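Local coordinates for protein gene product PA4716 (Pseudomonas aeruginosa, PDB 1U0K) that is of unknown function but belongs to the PhzF family and is probably an isomerase, perhaps an epimerase, at residues Leu164-Gly177 with Ala194-Arg208. Sequence-based numbering, arbitrary orientation.
Sequences LPYLLLPVTAEALG and AAFVYLLDVDGREGR
Parallel pairing of strands 166-170 and 196-201 forms the centre of this contact, within one lobe of the two-lobed, diaminopimelate epimerase-like fold of the PhzF family. The strands run at 26° to each other, and in the parallel pattern Leu167 and Leu169 each bond through both N and O to residues flanking their register partners Val197 and Leu199. The bond from Tyr198 N to Leu167 O is nearly straight (3.0 Å), whereas Leu200 N reaches Leu169 O from well above the carbonyl plane. On one face, CD2 and CE2 of the Tyr166 ring meet Phe196 CB obliquely, CE2 at 3.7 Å, and the Tyr166 hydroxyl is hydrogen-bonded to Ser223 OG in the first turn of helix 222-234. Leu168 CD2 touches Tyr198 CB on this same face, which that helix covers. On the opposite face Leu169 and Leu199 lie side by side, while Leu167 and Val197 pack on Leu189 of helix 186-192. Beyond the strand, Thr172 OG1 caps the short helix 173-177 by accepting from Ala175 N. From this helix Leu176, with CG trans to its backbone N (chi1 -172°), sends CD1 to Leu199 CB at 3.6 Å and CD2 over Glu206 CG, across the hairpin of strands 196-201 and 206-208. The hairpin turns through a G1 bulge at Arg205 and Glu206 facing Asp201. The Arg208 chain, bent at chi3 (79°), crosses Leu176 with CG and CD against its CD1 and CG; its guanidinium also pairs with Glu217, and NH1 donates to Leu176 O at 3.1 Å, on a lone pair in the carbonyl plane.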
loop_
_atom_site.group_PDB
_atom_site.type_symbol
_atom_site.label_atom_id
_atom_site.label_comp_id
_atom_site.label_asym_id
_atom_site.label_seq_id
_atom_site.Cartn_x
_atom_site.Cartn_y
_atom_site.Cartn_z
ATOM N N LEU A 164 6.696 -6.138 20.546
ATOM C CA LEU A 164 5.356 -6.276 20.003
ATOM C C LEU A 164 4.940 -7.748 20.136
ATOM O O LEU A 164 5.499 -8.601 19.454
ATOM C CB LEU A 164 5.354 -5.844 18.532
ATOM C CG LEU A 164 4.029 -5.853 17.767
ATOM C CD1 LEU A 164 2.996 -4.934 18.400
ATOM C CD2 LEU A 164 4.285 -5.469 16.320
ATOM N N PRO A 165 3.982 -8.043 21.009
ATOM C CA PRO A 165 3.594 -9.442 21.265
ATOM C C PRO A 165 2.805 -10.101 20.134
ATOM O O PRO A 165 1.766 -9.594 19.710
ATOM C CB PRO A 165 2.741 -9.343 22.532
ATOM C CG PRO A 165 2.194 -7.955 22.535
ATOM C CD PRO A 165 3.197 -7.105 21.829
ATOM N N TYR A 166 3.307 -11.240 19.666
ATOM C CA TYR A 166 2.619 -12.067 18.685
ATOM C C TYR A 166 2.118 -13.331 19.347
ATOM O O TYR A 166 2.820 -13.916 20.147
ATOM C CB TYR A 166 3.571 -12.472 17.568
ATOM C CG TYR A 166 3.949 -11.336 16.653
ATOM C CD1 TYR A 166 4.987 -10.475 16.984
ATOM C CD2 TYR A 166 3.258 -11.119 15.467
ATOM C CE1 TYR A 166 5.346 -9.428 16.146
ATOM C CE2 TYR A 166 3.607 -10.071 14.619
ATOM C CZ TYR A 166 4.646 -9.230 14.971
ATOM O OH TYR A 166 4.994 -8.188 14.141
ATOM N N LEU A 167 0.903 -13.738 19.016
ATOM C CA LEU A 167 0.470 -15.108 19.267
ATOM C C LEU A 167 1.085 -15.939 18.153
ATOM O O LEU A 167 0.715 -15.805 17.002
ATOM C CB LEU A 167 -1.056 -15.199 19.220
ATOM C CG LEU A 167 -1.824 -16.319 19.944
ATOM C CD1 LEU A 167 -3.008 -16.800 19.101
ATOM C CD2 LEU A 167 -0.946 -17.478 20.408
ATOM N N LEU A 168 2.063 -16.771 18.497
ATOM C CA LEU A 168 2.634 -17.713 17.551
ATOM C C LEU A 168 1.731 -18.945 17.522
ATOM O O LEU A 168 1.450 -19.534 18.565
ATOM C CB LEU A 168 4.059 -18.090 17.956
ATOM C CG LEU A 168 5.031 -16.932 18.193
ATOM C CD1 LEU A 168 6.418 -17.470 18.488
ATOM C CD2 LEU A 168 5.070 -15.985 16.988
ATOM N N LEU A 169 1.243 -19.277 16.331
ATOM C CA LEU A 169 0.285 -20.358 16.134
ATOM C C LEU A 169 0.910 -21.421 15.246
ATOM O O LEU A 169 0.869 -21.292 14.033
ATOM C CB LEU A 169 -0.984 -19.815 15.472
ATOM C CG LEU A 169 -2.186 -20.760 15.502
ATOM C CD1 LEU A 169 -2.709 -20.926 16.920
ATOM C CD2 LEU A 169 -3.271 -20.262 14.571
ATOM N N PRO A 170 1.532 -22.444 15.840
ATOM C CA PRO A 170 2.165 -23.500 15.045
ATOM C C PRO A 170 1.148 -24.307 14.239
ATOM O O PRO A 170 0.217 -24.876 14.817
ATOM C CB PRO A 170 2.875 -24.353 16.098
ATOM C CG PRO A 170 3.014 -23.479 17.272
ATOM C CD PRO A 170 1.761 -22.647 17.276
ATOM N N VAL A 171 1.307 -24.294 12.922
ATOM C CA VAL A 171 0.461 -25.034 11.990
ATOM C C VAL A 171 1.336 -25.861 11.046
ATOM O O VAL A 171 2.555 -25.677 11.007
ATOM C CB VAL A 171 -0.445 -24.088 11.167
ATOM C CG1 VAL A 171 -1.410 -23.355 12.091
ATOM C CG2 VAL A 171 0.373 -23.090 10.345
ATOM N N THR A 172 0.713 -26.754 10.278
ATOM C CA THR A 172 1.445 -27.595 9.331
ATOM C C THR A 172 1.782 -26.801 8.080
ATOM O O THR A 172 1.092 -25.838 7.741
ATOM C CB THR A 172 0.622 -28.842 8.905
ATOM O OG1 THR A 172 -0.611 -28.437 8.306
ATOM C CG2 THR A 172 0.198 -29.683 10.089
ATOM N N ALA A 173 2.833 -27.226 7.385
ATOM C CA ALA A 173 3.212 -26.619 6.111
ATOM C C ALA A 173 2.041 -26.569 5.130
ATOM O O ALA A 173 1.872 -25.593 4.403
ATOM C CB ALA A 173 4.388 -27.378 5.492
ATOM N N GLU A 174 1.236 -27.629 5.112
ATOM C CA GLU A 174 0.086 -27.716 4.219
ATOM C C GLU A 174 -0.969 -26.677 4.593
ATOM O O GLU A 174 -1.516 -25.999 3.727
ATOM C CB GLU A 174 -0.517 -29.123 4.281
ATOM C CG GLU A 174 -1.580 -29.423 3.228
ATOM C CD GLU A 174 -2.578 -30.492 3.669
ATOM O OE1 GLU A 174 -2.961 -30.514 4.864
ATOM O OE2 GLU A 174 -2.985 -31.320 2.818
ATOM N N ALA A 175 -1.244 -26.567 5.889
ATOM C CA ALA A 175 -2.221 -25.612 6.418
ATOM C C ALA A 175 -1.822 -24.156 6.151
ATOM O O ALA A 175 -2.679 -23.306 5.918
ATOM C CB ALA A 175 -2.407 -25.839 7.905
ATOM N N LEU A 176 -0.521 -23.881 6.173
ATOM C CA LEU A 176 -0.010 -22.519 6.023
ATOM C C LEU A 176 -0.338 -21.927 4.656
ATOM O O LEU A 176 -0.618 -20.734 4.544
ATOM C CB LEU A 176 1.506 -22.498 6.244
ATOM C CG LEU A 176 2.180 -21.123 6.303
ATOM C CD1 LEU A 176 1.691 -20.337 7.510
ATOM C CD2 LEU A 176 3.688 -21.274 6.332
ATOM N N GLY A 177 -0.302 -22.768 3.623
ATOM C CA GLY A 177 -0.557 -22.337 2.261
ATOM C C GLY A 177 -2.001 -22.003 1.934
ATOM O O GLY A 177 -2.261 -21.305 0.954
ATOM N N ALA A 194 -1.963 -10.134 23.296
ATOM C CA ALA A 194 -1.261 -10.206 22.020
ATOM C C ALA A 194 -1.811 -9.171 21.040
ATOM O O ALA A 194 -2.995 -8.846 21.065
ATOM C CB ALA A 194 -1.389 -11.610 21.429
ATOM N N ALA A 195 -0.930 -8.668 20.192
ATOM C CA ALA A 195 -1.282 -7.657 19.191
ATOM C C ALA A 195 -1.617 -8.257 17.830
ATOM O O ALA A 195 -2.534 -7.779 17.158
ATOM C CB ALA A 195 -0.150 -6.669 19.044
ATOM N N PHE A 196 -0.853 -9.275 17.417
ATOM C CA PHE A 196 -1.026 -9.917 16.110
ATOM C C PHE A 196 -0.804 -11.420 16.186
ATOM O O PHE A 196 -0.143 -11.901 17.102
ATOM C CB PHE A 196 -0.016 -9.373 15.112
ATOM C CG PHE A 196 -0.198 -7.917 14.805
ATOM C CD1 PHE A 196 0.597 -6.961 15.421
ATOM C CD2 PHE A 196 -1.191 -7.508 13.926
ATOM C CE1 PHE A 196 0.418 -5.617 15.143
ATOM C CE2 PHE A 196 -1.372 -6.163 13.645
ATOM C CZ PHE A 196 -0.574 -5.223 14.258
ATOM N N VAL A 197 -1.338 -12.130 15.198
ATOM C CA VAL A 197 -1.110 -13.564 15.020
ATOM C C VAL A 197 -0.018 -13.770 13.970
ATOM O O VAL A 197 -0.017 -13.114 12.916
ATOM C CB VAL A 197 -2.383 -14.297 14.529
ATOM C CG1 VAL A 197 -2.074 -15.764 14.209
ATOM C CG2 VAL A 197 -3.491 -14.220 15.556
ATOM N N TYR A 198 0.906 -14.684 14.263
ATOM C CA TYR A 198 1.924 -15.118 13.315
ATOM C C TYR A 198 1.787 -16.637 13.126
ATOM O O TYR A 198 2.029 -17.406 14.054
ATOM C CB TYR A 198 3.321 -14.753 13.827
ATOM C CG TYR A 198 4.415 -14.859 12.790
ATOM C CD1 TYR A 198 4.743 -13.781 11.982
ATOM C CD2 TYR A 198 5.131 -16.037 12.622
ATOM C CE1 TYR A 198 5.756 -13.869 11.028
ATOM C CE2 TYR A 198 6.145 -16.142 11.670
ATOM C CZ TYR A 198 6.452 -15.055 10.866
ATOM O OH TYR A 198 7.456 -15.168 9.919
ATOM N N LEU A 199 1.364 -17.052 11.938
ATOM C CA LEU A 199 1.262 -18.479 11.610
ATOM C C LEU A 199 2.650 -19.032 11.346
ATOM O O LEU A 199 3.423 -18.429 10.609
ATOM C CB LEU A 199 0.383 -18.706 10.384
ATOM C CG LEU A 199 -1.038 -18.136 10.401
ATOM C CD1 LEU A 199 -1.793 -18.565 9.154
ATOM C CD2 LEU A 199 -1.784 -18.558 11.652
ATOM N N LEU A 200 2.951 -20.191 11.931
ATOM C CA LEU A 200 4.316 -20.711 11.954
ATOM C C LEU A 200 4.375 -22.201 11.628
ATOM O O LEU A 200 3.825 -23.008 12.353
ATOM C CB LEU A 200 4.933 -20.479 13.331
ATOM C CG LEU A 200 6.384 -20.918 13.556
ATOM C CD1 LEU A 200 7.315 -20.166 12.627
ATOM C CD2 LEU A 200 6.776 -20.692 15.000
ATOM N N ASP A 201 5.047 -22.533 10.532
ATOM C CA ASP A 201 5.504 -23.897 10.261
ATOM C C ASP A 201 6.874 -24.077 10.927
ATOM O O ASP A 201 7.878 -23.582 10.424
ATOM C CB ASP A 201 5.575 -24.114 8.748
ATOM C CG ASP A 201 6.284 -25.402 8.362
ATOM O OD1 ASP A 201 6.402 -26.303 9.216
ATOM O OD2 ASP A 201 6.754 -25.581 7.224
ATOM N N VAL A 202 6.914 -24.770 12.062
ATOM C CA VAL A 202 8.138 -24.872 12.859
ATOM C C VAL A 202 9.216 -25.732 12.198
ATOM O O VAL A 202 10.408 -25.517 12.433
ATOM C CB VAL A 202 7.883 -25.391 14.299
ATOM C CG1 VAL A 202 6.839 -24.538 15.006
ATOM C CG2 VAL A 202 7.487 -26.868 14.307
ATOM N N ASP A 203 8.802 -26.698 11.384
ATOM C CA ASP A 203 9.745 -27.604 10.726
ATOM C C ASP A 203 10.417 -26.916 9.550
ATOM O O ASP A 203 11.643 -26.973 9.405
ATOM C CB ASP A 203 9.042 -28.874 10.238
ATOM C CG ASP A 203 8.480 -29.710 11.374
ATOM O OD1 ASP A 203 9.050 -29.694 12.489
ATOM O OD2 ASP A 203 7.465 -30.425 11.234
ATOM N N GLY A 204 9.603 -26.286 8.710
ATOM C CA GLY A 204 10.078 -25.511 7.577
ATOM C C GLY A 204 10.586 -24.122 7.941
ATOM O O GLY A 204 11.145 -23.441 7.082
ATOM N N ARG A 205 10.410 -23.718 9.202
ATOM C CA ARG A 205 10.818 -22.398 9.693
ATOM C C ARG A 205 10.334 -21.302 8.763
ATOM O O ARG A 205 11.101 -20.448 8.325
ATOM C CB ARG A 205 12.332 -22.340 9.872
ATOM C CG ARG A 205 12.833 -23.319 10.899
ATOM C CD ARG A 205 14.324 -23.362 11.019
ATOM N NE ARG A 205 14.755 -24.317 12.035
ATOM C CZ ARG A 205 16.022 -24.667 12.233
ATOM N NH1 ARG A 205 16.991 -24.135 11.495
ATOM N NH2 ARG A 205 16.327 -25.549 13.181
ATOM N N GLU A 206 9.049 -21.363 8.448
ATOM C CA GLU A 206 8.407 -20.418 7.554
ATOM C C GLU A 206 7.168 -19.879 8.235
ATOM O O GLU A 206 6.486 -20.599 8.963
ATOM C CB GLU A 206 8.021 -21.097 6.246
ATOM C CG GLU A 206 7.400 -20.161 5.224
ATOM C CD GLU A 206 7.301 -20.791 3.851
ATOM O OE1 GLU A 206 6.989 -21.998 3.775
ATOM O OE2 GLU A 206 7.552 -20.090 2.852
ATOM N N GLY A 207 6.877 -18.607 7.994
ATOM C CA GLY A 207 5.748 -17.966 8.635
ATOM C C GLY A 207 4.910 -17.119 7.704
ATOM O O GLY A 207 5.299 -16.821 6.574
ATOM N N ARG A 208 3.734 -16.756 8.194
ATOM C CA ARG A 208 2.835 -15.845 7.493
ATOM C C ARG A 208 2.162 -14.921 8.491
ATOM O O ARG A 208 1.769 -15.339 9.572
ATOM C CB ARG A 208 1.762 -16.624 6.737
ATOM C CG ARG A 208 2.277 -17.328 5.500
ATOM C CD ARG A 208 1.175 -17.900 4.617
ATOM N NE ARG A 208 0.546 -16.886 3.779
ATOM C CZ ARG A 208 -0.358 -17.136 2.832
ATOM N NH1 ARG A 208 -0.767 -18.375 2.586
ATOM N NH2 ARG A 208 -0.862 -16.144 2.127
HETATM O O HOH W 1 4.381 -26.083 13.030
HETATM O O HOH W 2 -3.789 -18.651 1.708
#